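Local coordinates for protein O-succinylhomoserine sulfhydrylase (Mycobacterium tuberculosis, PDB 3NDN) that probably makes L-homocysteine from O-succinyl-L-homoserine and hydrogen sulfide with the aid of pyridoxal 5'-phosphate, a step of methionine biosynthesis, at residues A107-S112 with V200-F205; L113-G118 with Q252-H257; F172-N177 with V183-V188. All coordinates share one frame; numbering follows the deposited sequence.

Contact 1: A107-S112 with V200-F205; sequences AAVFTS and VLDNVF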
ATOM      1  N   ALA A 107      21.405   8.356  -2.748  1.00 28.55           N
ATOM      2  CA  ALA A 107      21.081   8.754  -4.124  1.00 28.47           C
ATOM      3  C   ALA A 107      21.082  10.278  -4.287  1.00 29.11           C
ATOM      4  O   ALA A 107      21.591  10.777  -5.295  1.00 28.94           O
ATOM      5  CB  ALA A 107      19.766   8.160  -4.568  1.00 27.99           C
ATOM      6  N   ALA A 108      20.545  11.014  -3.294  1.00 28.92           N
ATOM      7  CA  ALA A 108      20.619  12.484  -3.304  1.00 28.71           C
ATOM      8  C   ALA A 108      22.069  12.999  -3.227  1.00 29.50           C
ATOM      9  O   ALA A 108      22.433  13.895  -3.972  1.00 28.93           O
ATOM     10  CB  ALA A 108      19.756  13.113  -2.173  1.00 28.09           C
ATOM     11  N   VAL A 109      22.870  12.432  -2.318  1.00 29.84           N
ATOM     12  CA  VAL A 109      24.276  12.805  -2.171  1.00 31.08           C
ATOM     13  C   VAL A 109      25.096  12.566  -3.452  1.00 31.08           C
ATOM     14  O   VAL A 109      25.792  13.480  -3.929  1.00 30.37           O
ATOM     15  CB  VAL A 109      24.951  12.070  -0.962  1.00 30.53           C
ATOM     16  CG1 VAL A 109      26.449  12.377  -0.903  1.00 31.69           C
ATOM     17  CG2 VAL A 109      24.266  12.445   0.338  1.00 30.89           C
ATOM     18  N   PHE A 110      25.006  11.351  -4.015  1.00 31.33           N
ATOM     19  CA  PHE A 110      25.785  11.008  -5.213  1.00 31.71           C
ATOM     20  C   PHE A 110      25.348  11.833  -6.436  1.00 32.02           C
ATOM     21  O   PHE A 110      26.193  12.397  -7.151  1.00 31.80           O
ATOM     22  CB  PHE A 110      25.767   9.487  -5.533  1.00 31.67           C
ATOM     23  CG  PHE A 110      26.396   9.161  -6.858  1.00 32.82           C
ATOM     24  CD1 PHE A 110      27.791   9.142  -6.998  1.00 34.21           C
ATOM     25  CD2 PHE A 110      25.601   8.968  -7.991  1.00 32.91           C
ATOM     26  CE1 PHE A 110      28.388   8.896  -8.233  1.00 32.58           C
ATOM     27  CE2 PHE A 110      26.176   8.715  -9.232  1.00 34.21           C
ATOM     28  CZ  PHE A 110      27.577   8.681  -9.365  1.00 33.86           C
ATOM     29  N   THR A 111      24.039  11.921  -6.669  1.00 31.38           N
ATOM     30  CA  THR A 111      23.524  12.650  -7.834  1.00 31.77           C
ATOM     31  C   THR A 111      23.788  14.169  -7.742  1.00 31.67           C
ATOM     32  O   THR A 111      24.111  14.798  -8.754  1.00 32.44           O
ATOM     33  CB  THR A 111      22.031  12.313  -8.121  1.00 31.97           C
ATOM     34  OG1 THR A 111      21.909  10.904  -8.373  1.00 32.42           O
ATOM     35  CG2 THR A 111      21.497  13.073  -9.325  1.00 32.53           C
ATOM     36  N   SER A 112      23.707  14.737  -6.539  1.00 31.37           N
ATOM     37  CA  SER A 112      23.925  16.190  -6.373  1.00 30.78           C
ATOM     38  C   SER A 112      25.392  16.548  -6.682  1.00 31.50           C
ATOM     39  O   SER A 112      25.662  17.521  -7.412  1.00 31.22           O
ATOM     40  CB  SER A 112      23.512  16.680  -4.987  1.00 30.74           C
ATOM     41  OG  SER A 112      24.348  16.162  -3.957  1.00 29.05           O
ATOM     42  N   VAL A 200      27.455  22.336  -0.957  1.00 34.27           N
ATOM     43  CA  VAL A 200      26.426  21.290  -0.707  1.00 33.47           C
ATOM     44  C   VAL A 200      26.434  20.907   0.781  1.00 33.42           C
ATOM     45  O   VAL A 200      27.430  20.381   1.279  1.00 33.28           O
ATOM     46  CB  VAL A 200      26.625  19.999  -1.599  1.00 33.54           C
ATOM     47  CG1 VAL A 200      25.465  18.975  -1.402  1.00 32.72           C
ATOM     48  CG2 VAL A 200      26.737  20.353  -3.077  1.00 34.19           C
ATOM     49  N   LEU A 201      25.327  21.201   1.480  1.00 33.02           N
ATOM     50  CA  LEU A 201      25.133  20.853   2.896  1.00 32.69           C
ATOM     51  C   LEU A 201      24.239  19.612   3.046  1.00 32.78           C
ATOM     52  O   LEU A 201      23.138  19.596   2.515  1.00 31.84           O
ATOM     53  CB  LEU A 201      24.463  22.026   3.651  1.00 32.53           C
ATOM     54  CG  LEU A 201      24.034  21.822   5.114  1.00 31.94           C
ATOM     55  CD1 LEU A 201      25.255  21.706   6.040  1.00 32.96           C
ATOM     56  CD2 LEU A 201      23.082  22.952   5.616  1.00 29.35           C
ATOM     57  N   ASP A 202      24.730  18.599   3.766  1.00 33.35           N
ATOM     58  CA  ASP A 202      23.943  17.419   4.192  1.00 34.93           C
ATOM     59  C   ASP A 202      23.381  17.753   5.578  1.00 35.10           C
ATOM     60  O   ASP A 202      24.138  17.836   6.546  1.00 35.70           O
ATOM     61  CB  ASP A 202      24.874  16.178   4.203  1.00 35.13           C
ATOM     62  CG  ASP A 202      24.246  14.931   4.835  1.00 37.37           C
ATOM     63  OD1 ASP A 202      23.331  15.042   5.685  1.00 39.57           O
ATOM     64  OD2 ASP A 202      24.704  13.812   4.486  1.00 37.86           O
ATOM     65  N   ASN A 203      22.062  17.982   5.651  1.00 35.35           N
ATOM     66  CA  ASN A 203      21.393  18.522   6.848  1.00 35.44           C
ATOM     67  C   ASN A 203      20.547  17.487   7.626  1.00 35.38           C
ATOM     68  O   ASN A 203      19.597  17.858   8.325  1.00 34.46           O
ATOM     69  CB  ASN A 203      20.508  19.731   6.453  1.00 34.92           C
ATOM     70  CG  ASN A 203      20.183  20.640   7.633  1.00 36.35           C
ATOM     71  OD1 ASN A 203      21.019  20.856   8.516  1.00 38.32           O
ATOM     72  ND2 ASN A 203      18.959  21.170   7.661  1.00 36.96           N
ATOM     73  N   VAL A 204      20.926  16.210   7.531  1.00 36.09           N
ATOM     74  CA  VAL A 204      20.133  15.092   8.093  1.00 36.97           C
ATOM     75  C   VAL A 204      20.044  15.089   9.636  1.00 38.05           C
ATOM     76  O   VAL A 204      18.956  14.907  10.192  1.00 37.72           O
ATOM     77  CB  VAL A 204      20.613  13.711   7.548  1.00 36.93           C
ATOM     78  CG1 VAL A 204      19.771  12.573   8.121  1.00 37.23           C
ATOM     79  CG2 VAL A 204      20.528  13.687   6.015  1.00 36.72           C
ATOM     80  N   PHE A 205      21.181  15.290  10.309  1.00 39.18           N
ATOM     81  CA  PHE A 205      21.266  15.378  11.778  1.00 40.55           C
ATOM     82  C   PHE A 205      20.327  16.441  12.384  1.00 40.73           C
ATOM     83  O   PHE A 205      19.607  16.171  13.354  1.00 40.82           O
ATOM     84  CB  PHE A 205      22.725  15.677  12.161  1.00 41.80           C
ATOM     85  CG  PHE A 205      23.074  15.400  13.613  1.00 43.93           C
ATOM     86  CD1 PHE A 205      23.695  14.201  13.976  1.00 45.09           C
ATOM     87  CD2 PHE A 205      22.820  16.350  14.604  1.00 45.70           C
ATOM     88  CE1 PHE A 205      24.046  13.945  15.303  1.00 45.92           C
ATOM     89  CE2 PHE A 205      23.173  16.107  15.947  1.00 47.42           C
ATOM     90  CZ  PHE A 205      23.786  14.897  16.291  1.00 46.79           C
TER
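In the large PLP-binding domain of this fold-type I enzyme, helix 105-114 lies on the seven-stranded sheet and meets strand 198-202 at the strand's C-terminal end, next to the cofactor. Two pairs join them: S112 with V200, and V109 with D202. S112 carries its OG in the crowded position between backbone N and carbonyl carbon (chi1 67°), which folds the hydroxyl back on its own helix, 3.0 Å from A108 O and equally near V109 O. A serine here can therefore face the sheet with its polarity met locally, and its OG only packs on V200 CG1 at 4.0 Å. The beta-branched V200 suits both the strand and this apolar contact; S112 also packs on V222 of strand 220-224 and I240 of strand 238-242. Further along, V109 puts CG2 4.4 Å from D202 OD2. That oxygen lies close to the pyridine nitrogen of the PLP-lysine at position 227, consistent with the aspartate of this fold that pairs with the cofactor ring. The other carboxylate oxygen is used within the loop after the strand: in an Asx turn, V204 N donates to D202 OD1 at 3.2 Å, nearly along the C-O axis and at 162°.

Contact 2: L113-G118 with Q252-H257; sequences LGALLG and QKLMRH
L254 reaches across to G114 and A115 with a single methyl. Its CD1 lies 3.6 Å from A115 N and 3.7 Å from G114 C, so it rests on the peptide link between those two residues, while the CB of A115 stands a little farther off, 4.4 Å from L254 CD1. No hydrogen bond crosses. CG of L254 stands anti to the carbonyl carbon (chi1 -74°) and the chain then runs extended (chi2 175°), which carries CD1 straight out from helix 244-258 to the facing backbone. Small partners suit this place: G114, having no side chain, leaves its backbone as the surface on which CD1 rests, and A115 brings a single methyl. The two CA atoms of A115 and L254 are 7.2 Å apart.

Around this centre, A115 also packs on Y246 and V251 of helix 244-258, and L113 turns away to F171 in the sheet. The second subunit packs against this region: its W144 lies on L254 and also donates to L117 O, and its R143 donates to G114 O. K253, next to L254, forms a salt bridge with E139 of that subunit, and H257 ND1 is hydrogen-bonded to S132 there. The contact itself is thus purely van der Waals, a leucine methyl against a peptide link and the methyl of A115. It offers a fit of shapes and no directional bond; the directional bonds of the G114 and L117 carbonyls, K253 and H257 come from the second subunit.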
ATOM      1  N   LEU A 113      26.311  15.749  -6.132  1.00 31.44           N
ATOM      2  CA  LEU A 113      27.746  15.905  -6.375  1.00 32.71           C
ATOM      3  C   LEU A 113      28.150  15.570  -7.809  1.00 33.17           C
ATOM      4  O   LEU A 113      28.974  16.286  -8.407  1.00 33.91           O
ATOM      5  CB  LEU A 113      28.567  15.080  -5.378  1.00 32.97           C
ATOM      6  CG  LEU A 113      28.524  15.536  -3.923  1.00 33.39           C
ATOM      7  CD1 LEU A 113      29.190  14.501  -3.013  1.00 33.85           C
ATOM      8  CD2 LEU A 113      29.183  16.919  -3.739  1.00 35.20           C
ATOM      9  N   GLY A 114      27.578  14.497  -8.361  1.00 31.93           N
ATOM     10  CA  GLY A 114      27.831  14.104  -9.747  1.00 32.16           C
ATOM     11  C   GLY A 114      27.360  15.157 -10.741  1.00 32.27           C
ATOM     12  O   GLY A 114      27.950  15.327 -11.811  1.00 32.41           O
ATOM     13  N   ALA A 115      26.302  15.879 -10.378  1.00 31.38           N
ATOM     14  CA  ALA A 115      25.784  16.978 -11.186  1.00 31.59           C
ATOM     15  C   ALA A 115      26.780  18.141 -11.319  1.00 32.47           C
ATOM     16  O   ALA A 115      26.707  18.905 -12.281  1.00 33.11           O
ATOM     17  CB  ALA A 115      24.492  17.499 -10.556  1.00 30.93           C
ATOM     18  N   LEU A 116      27.654  18.294 -10.325  1.00 32.28           N
ATOM     19  CA  LEU A 116      28.630  19.397 -10.275  1.00 33.62           C
ATOM     20  C   LEU A 116      30.029  18.969 -10.742  1.00 34.63           C
ATOM     21  O   LEU A 116      30.890  19.828 -11.031  1.00 36.23           O
ATOM     22  CB  LEU A 116      28.722  19.960  -8.845  1.00 32.96           C
ATOM     23  CG  LEU A 116      27.488  20.647  -8.218  1.00 33.36           C
ATOM     24  CD1 LEU A 116      27.681  20.841  -6.712  1.00 34.42           C
ATOM     25  CD2 LEU A 116      27.202  21.992  -8.893  1.00 34.20           C
ATOM     26  N   LEU A 117      30.260  17.658 -10.806  1.00 34.76           N
ATOM     27  CA  LEU A 117      31.625  17.114 -10.918  1.00 35.74           C
ATOM     28  C   LEU A 117      31.846  16.045 -12.006  1.00 35.94           C
ATOM     29  O   LEU A 117      31.483  14.873 -11.834  1.00 35.56           O
ATOM     30  CB  LEU A 117      32.098  16.570  -9.559  1.00 34.78           C
ATOM     31  CG  LEU A 117      32.159  17.482  -8.330  1.00 34.79           C
ATOM     32  CD1 LEU A 117      32.218  16.638  -7.076  1.00 31.36           C
ATOM     33  CD2 LEU A 117      33.371  18.450  -8.396  1.00 34.13           C
ATOM     34  N   GLY A 118      32.465  16.461 -13.111  1.00 36.94           N
ATOM     35  CA  GLY A 118      32.938  15.524 -14.147  1.00 37.36           C
ATOM     36  C   GLY A 118      34.436  15.244 -14.034  1.00 38.09           C
ATOM     37  O   GLY A 118      35.108  15.733 -13.110  1.00 37.85           O
ATOM     38  N   GLN A 252      18.407  17.154 -13.434  1.00 34.48           N
ATOM     39  CA  GLN A 252      17.368  16.496 -14.237  1.00 35.02           C
ATOM     40  C   GLN A 252      17.963  15.481 -15.221  1.00 34.65           C
ATOM     41  O   GLN A 252      17.433  14.384 -15.376  1.00 34.64           O
ATOM     42  CB  GLN A 252      16.500  17.518 -14.982  1.00 35.89           C
ATOM     43  CG  GLN A 252      15.284  16.920 -15.710  1.00 38.10           C
ATOM     44  CD  GLN A 252      14.558  17.951 -16.586  1.00 43.13           C
ATOM     45  OE1 GLN A 252      13.879  18.851 -16.082  1.00 44.69           O
ATOM     46  NE2 GLN A 252      14.712  17.823 -17.904  1.00 44.66           N
ATOM     47  N   LYS A 253      19.064  15.839 -15.871  1.00 34.20           N
ATOM     48  CA  LYS A 253      19.705  14.927 -16.824  1.00 33.50           C
ATOM     49  C   LYS A 253      20.124  13.608 -16.174  1.00 32.63           C
ATOM     50  O   LYS A 253      19.840  12.530 -16.714  1.00 32.55           O
ATOM     51  CB  LYS A 253      20.894  15.602 -17.509  1.00 34.23           C
ATOM     52  CG  LYS A 253      21.494  14.797 -18.647  1.00 35.76           C
ATOM     53  CD  LYS A 253      22.648  15.537 -19.288  1.00 37.97           C
ATOM     54  CE  LYS A 253      23.175  14.778 -20.502  1.00 38.98           C
ATOM     55  NZ  LYS A 253      24.495  15.336 -20.945  1.00 41.03           N
ATOM     56  N   LEU A 254      20.799  13.678 -15.024  1.00 31.36           N
ATOM     57  CA  LEU A 254      21.165  12.454 -14.321  1.00 31.04           C
ATOM     58  C   LEU A 254      19.944  11.650 -13.820  1.00 31.31           C
ATOM     59  O   LEU A 254      19.948  10.417 -13.863  1.00 31.11           O
ATOM     60  CB  LEU A 254      22.156  12.742 -13.172  1.00 30.71           C
ATOM     61  CG  LEU A 254      23.610  13.065 -13.556  1.00 29.78           C
ATOM     62  CD1 LEU A 254      24.458  13.443 -12.309  1.00 30.95           C
ATOM     63  CD2 LEU A 254      24.256  11.877 -14.286  1.00 31.35           C
ATOM     64  N   MET A 255      18.903  12.342 -13.349  1.00 31.18           N
ATOM     65  CA  MET A 255      17.706  11.649 -12.832  1.00 31.95           C
ATOM     66  C   MET A 255      16.921  10.890 -13.915  1.00 32.46           C
ATOM     67  O   MET A 255      16.541   9.732 -13.708  1.00 32.78           O
ATOM     68  CB  MET A 255      16.783  12.604 -12.040  1.00 31.69           C
ATOM     69  CG  MET A 255      17.350  13.109 -10.714  1.00 32.48           C
ATOM     70  SD  MET A 255      17.819  11.876  -9.466  1.00 33.91           S
ATOM     71  CE  MET A 255      16.217  11.066  -9.148  1.00 31.14           C
ATOM     72  N   ARG A 256      16.690  11.533 -15.058  1.00 32.87           N
ATOM     73  CA  ARG A 256      15.990  10.902 -16.177  0.50 33.40           C
ATOM     74  C   ARG A 256      16.733   9.657 -16.694  1.00 33.91           C
ATOM     75  O   ARG A 256      16.135   8.587 -16.889  1.00 33.79           O
ATOM     76  CB  ARG A 256      15.796  11.899 -17.328  0.50 33.89           C
ATOM     77  CG  ARG A 256      14.866  13.073 -17.034  0.50 34.82           C
ATOM     78  CD  ARG A 256      14.443  13.775 -18.322  0.50 37.08           C
ATOM     79  NE  ARG A 256      13.489  14.861 -18.095  0.50 38.48           N
ATOM     80  CZ  ARG A 256      12.735  15.394 -19.053  0.50 39.15           C
ATOM     81  NH1 ARG A 256      12.818  14.934 -20.294  0.50 40.84           N
ATOM     82  NH2 ARG A 256      11.885  16.371 -18.773  0.50 38.91           N
ATOM     83  N   HIS A 257      18.040   9.793 -16.903  1.00 33.80           N
ATOM     84  CA  HIS A 257      18.813   8.764 -17.607  1.00 34.32           C
ATOM     85  C   HIS A 257      19.556   7.695 -16.785  1.00 33.92           C
ATOM     86  O   HIS A 257      19.809   6.599 -17.307  1.00 34.79           O
ATOM     87  CB  HIS A 257      19.729   9.443 -18.638  1.00 34.72           C
ATOM     88  CG  HIS A 257      18.991  10.367 -19.566  1.00 36.69           C
ATOM     89  ND1 HIS A 257      17.960   9.942 -20.380  1.00 38.14           N
ATOM     90  CD2 HIS A 257      19.117  11.697 -19.788  1.00 37.94           C
ATOM     91  CE1 HIS A 257      17.500  10.964 -21.081  1.00 39.40           C
ATOM     92  NE2 HIS A 257      18.182  12.042 -20.739  1.00 40.03           N
TER

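Contact 3: F172-N177 with V183-V188; sequences FETPSN and VDIAAV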
ATOM      1  N   PHE A 172      30.014  19.057   3.190  1.00 34.26           N
ATOM      2  CA  PHE A 172      30.193  18.700   4.617  1.00 34.38           C
ATOM      3  C   PHE A 172      28.849  18.391   5.316  1.00 33.95           C
ATOM      4  O   PHE A 172      27.791  18.734   4.782  1.00 33.19           O
ATOM      5  CB  PHE A 172      30.970  19.787   5.401  1.00 34.50           C
ATOM      6  CG  PHE A 172      30.303  21.163   5.416  1.00 34.68           C
ATOM      7  CD1 PHE A 172      29.356  21.492   6.386  1.00 33.24           C
ATOM      8  CD2 PHE A 172      30.663  22.138   4.480  1.00 34.91           C
ATOM      9  CE1 PHE A 172      28.741  22.762   6.408  1.00 34.99           C
ATOM     10  CE2 PHE A 172      30.060  23.414   4.484  1.00 34.58           C
ATOM     11  CZ  PHE A 172      29.092  23.734   5.454  1.00 33.07           C
ATOM     12  N   GLU A 173      28.923  17.734   6.480  1.00 34.17           N
ATOM     13  CA  GLU A 173      27.792  17.551   7.415  1.00 34.78           C
ATOM     14  C   GLU A 173      28.083  18.333   8.698  1.00 34.85           C
ATOM     15  O   GLU A 173      29.246  18.415   9.114  1.00 35.22           O
ATOM     16  CB  GLU A 173      27.631  16.078   7.822  1.00 34.78           C
ATOM     17  CG  GLU A 173      27.394  15.074   6.690  1.00 37.96           C
ATOM     18  CD  GLU A 173      27.728  13.630   7.100  1.00 43.08           C
ATOM     19  OE1 GLU A 173      27.636  13.297   8.313  1.00 45.15           O
ATOM     20  OE2 GLU A 173      28.087  12.828   6.205  1.00 43.02           O
ATOM     21  N   THR A 174      27.039  18.893   9.326  1.00 34.15           N
ATOM     22  CA  THR A 174      27.166  19.515  10.662  1.00 34.20           C
ATOM     23  C   THR A 174      25.833  19.469  11.437  1.00 33.50           C
ATOM     24  O   THR A 174      24.792  19.791  10.873  1.00 32.78           O
ATOM     25  CB  THR A 174      27.747  20.975  10.615  1.00 34.51           C
ATOM     26  OG1 THR A 174      27.951  21.463  11.951  1.00 34.76           O
ATOM     27  CG2 THR A 174      26.830  21.943   9.857  1.00 34.48           C
ATOM     28  N   PRO A 175      25.849  18.987  12.693  1.00 33.87           N
ATOM     29  CA  PRO A 175      26.958  18.336  13.423  1.00 34.59           C
ATOM     30  C   PRO A 175      27.389  17.016  12.758  1.00 35.66           C
ATOM     31  O   PRO A 175      26.628  16.480  11.945  1.00 35.55           O
ATOM     32  CB  PRO A 175      26.355  18.033  14.797  1.00 34.40           C
ATOM     33  CG  PRO A 175      25.150  18.963  14.934  1.00 33.76           C
ATOM     34  CD  PRO A 175      24.622  19.076  13.519  1.00 33.45           C
ATOM     35  N   SER A 176      28.577  16.509  13.109  1.00 36.81           N
ATOM     36  CA  SER A 176      29.072  15.196  12.623  1.00 37.83           C
ATOM     37  C   SER A 176      28.537  14.055  13.485  1.00 38.76           C
ATOM     38  O   SER A 176      27.972  14.288  14.549  1.00 39.17           O
ATOM     39  CB  SER A 176      30.608  15.145  12.565  1.00 37.98           C
ATOM     40  OG  SER A 176      31.194  15.030  13.862  1.00 37.67           O
ATOM     41  N   ASN A 177      28.710  12.824  13.021  1.00 40.10           N
ATOM     42  CA  ASN A 177      28.191  11.657  13.725  1.00 41.27           C
ATOM     43  C   ASN A 177      29.274  10.580  13.792  1.00 41.53           C
ATOM     44  O   ASN A 177      29.758  10.136  12.755  1.00 41.99           O
ATOM     45  CB  ASN A 177      26.930  11.159  13.007  1.00 41.77           C
ATOM     46  CG  ASN A 177      26.517   9.757  13.423  1.00 44.14           C
ATOM     47  OD1 ASN A 177      26.546   9.398  14.602  1.00 46.51           O
ATOM     48  ND2 ASN A 177      26.114   8.956  12.441  1.00 47.16           N
ATOM     49  N   VAL A 183      30.853  22.466  11.829  1.00 36.73           N
ATOM     50  CA  VAL A 183      31.475  23.287  10.780  1.00 36.74           C
ATOM     51  C   VAL A 183      30.785  24.671  10.776  1.00 36.53           C
ATOM     52  O   VAL A 183      29.560  24.745  10.881  1.00 35.99           O
ATOM     53  CB  VAL A 183      31.338  22.614   9.383  1.00 36.38           C
ATOM     54  CG1 VAL A 183      31.924  23.495   8.281  1.00 36.32           C
ATOM     55  CG2 VAL A 183      32.006  21.227   9.379  1.00 36.42           C
ATOM     56  N   ASP A 184      31.567  25.754  10.693  1.00 36.54           N
ATOM     57  CA  ASP A 184      31.024  27.128  10.668  1.00 36.73           C
ATOM     58  C   ASP A 184      30.429  27.424   9.274  1.00 36.26           C
ATOM     59  O   ASP A 184      31.175  27.741   8.344  1.00 36.47           O
ATOM     60  CB  ASP A 184      32.147  28.135  11.005  1.00 37.75           C
ATOM     61  CG  ASP A 184      31.635  29.544  11.342  1.00 39.22           C
ATOM     62  OD1 ASP A 184      30.666  30.031  10.737  1.00 39.05           O
ATOM     63  OD2 ASP A 184      32.259  30.211  12.199  1.00 41.93           O
ATOM     64  N   ILE A 185      29.105  27.331   9.130  1.00 35.08           N
ATOM     65  CA  ILE A 185      28.467  27.409   7.783  1.00 35.03           C
ATOM     66  C   ILE A 185      28.741  28.742   7.047  1.00 35.96           C
ATOM     67  O   ILE A 185      29.202  28.731   5.900  1.00 36.26           O
ATOM     68  CB  ILE A 185      26.935  27.086   7.822  1.00 34.49           C
ATOM     69  CG1 ILE A 185      26.676  25.669   8.349  1.00 32.74           C
ATOM     70  CG2 ILE A 185      26.272  27.255   6.426  1.00 34.38           C
ATOM     71  CD1 ILE A 185      25.185  25.415   8.745  1.00 33.98           C
ATOM     72  N   ALA A 186      28.467  29.877   7.698  1.00 36.44           N
ATOM     73  CA  ALA A 186      28.676  31.192   7.060  1.00 37.43           C
ATOM     74  C   ALA A 186      30.139  31.455   6.658  1.00 38.24           C
ATOM     75  O   ALA A 186      30.401  31.999   5.585  1.00 39.12           O
ATOM     76  CB  ALA A 186      28.151  32.326   7.932  1.00 37.53           C
ATOM     77  N   ALA A 187      31.084  31.078   7.516  1.00 38.46           N
ATOM     78  CA  ALA A 187      32.500  31.316   7.225  1.00 38.67           C
ATOM     79  C   ALA A 187      33.013  30.423   6.079  1.00 38.67           C
ATOM     80  O   ALA A 187      33.753  30.885   5.208  1.00 38.98           O
ATOM     81  CB  ALA A 187      33.341  31.149   8.489  1.00 38.88           C
ATOM     82  N   VAL A 188      32.609  29.154   6.068  1.00 37.28           N
ATOM     83  CA  VAL A 188      33.022  28.244   4.993  1.00 37.24           C
ATOM     84  C   VAL A 188      32.380  28.650   3.650  1.00 37.31           C
ATOM     85  O   VAL A 188      33.038  28.604   2.607  1.00 37.59           O
ATOM     86  CB  VAL A 188      32.731  26.753   5.340  1.00 36.71           C
ATOM     87  CG1 VAL A 188      32.906  25.847   4.111  1.00 36.93           C
ATOM     88  CG2 VAL A 188      33.631  26.299   6.491  1.00 36.24           C
TER
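F172 meets V183, I185 and V188 with different parts of one ring, at the strand-to-helix junction of the beta-alpha-beta unit formed by strand 169-173, helix 185-194 and strand 198-202. From CB, its CG lies between backbone N and carbonyl carbon (chi1 60°), and the ring leaves the strand toward the incoming helix. CG is the first ring atom to feel V183, whose CG1 sits over the middle of one face, 3.8 Å from the ring centroid and 12° off the normal, a CH-pi contact. Next, CD1 approaches V183 CB at 3.8 Å. CE1 then has I185 CG1 at 4.1 Å, near the ring plane at the edge, and CE2 touches V188 CG1 obliquely at 3.8 Å. A flat, apolar ring can take V183 on its face and I185 at its edge together, and all of these are buried.

T174 adds the one hydrogen bond across the contact. V183 N donates to T174 OG1 at 3.1 Å and 166°, nearly straight, while T174 CG2 packs on I185 CD1 at 4.0 Å; threonine suits the place because one branch is polar and the other apolar. D184 occupies the N-cap of the helix, where its OD1 takes a weak bond from A187 N.

E173 points away from the helix segment, and its OE2 accepts from F130 N. The ring of F172 lies between strand 169-173 and helix 185-194, beside V199 and L201 of strand 198-202, and V188 continues the core to L156 and W159 of helix 156-162.

How the contacts relate
Strand 198-202 brings contacts 1 and 3 together: it lies beside strand 169-173 in the sheet, D202 N is probably hydrogen-bonded to F172 O at 3.2 Å, and L201 CD1 packs on F172 CE1 at 3.7 Å. Their centres are 13 Å apart, as are those of contacts 1 and 2, which share helix 105-114. There V200 CG2 meets L116 CD1 at 3.8 Å, and T111 O lies equally close to L254 CD1. Contacts 2 and 3 do not touch, their centres being 24 Å apart. Contact 1, which contains D202 close to the cofactor nitrogen, lies between the other two. Contacts 1 and 2 both touch the second subunit; no other chain touches contact 3.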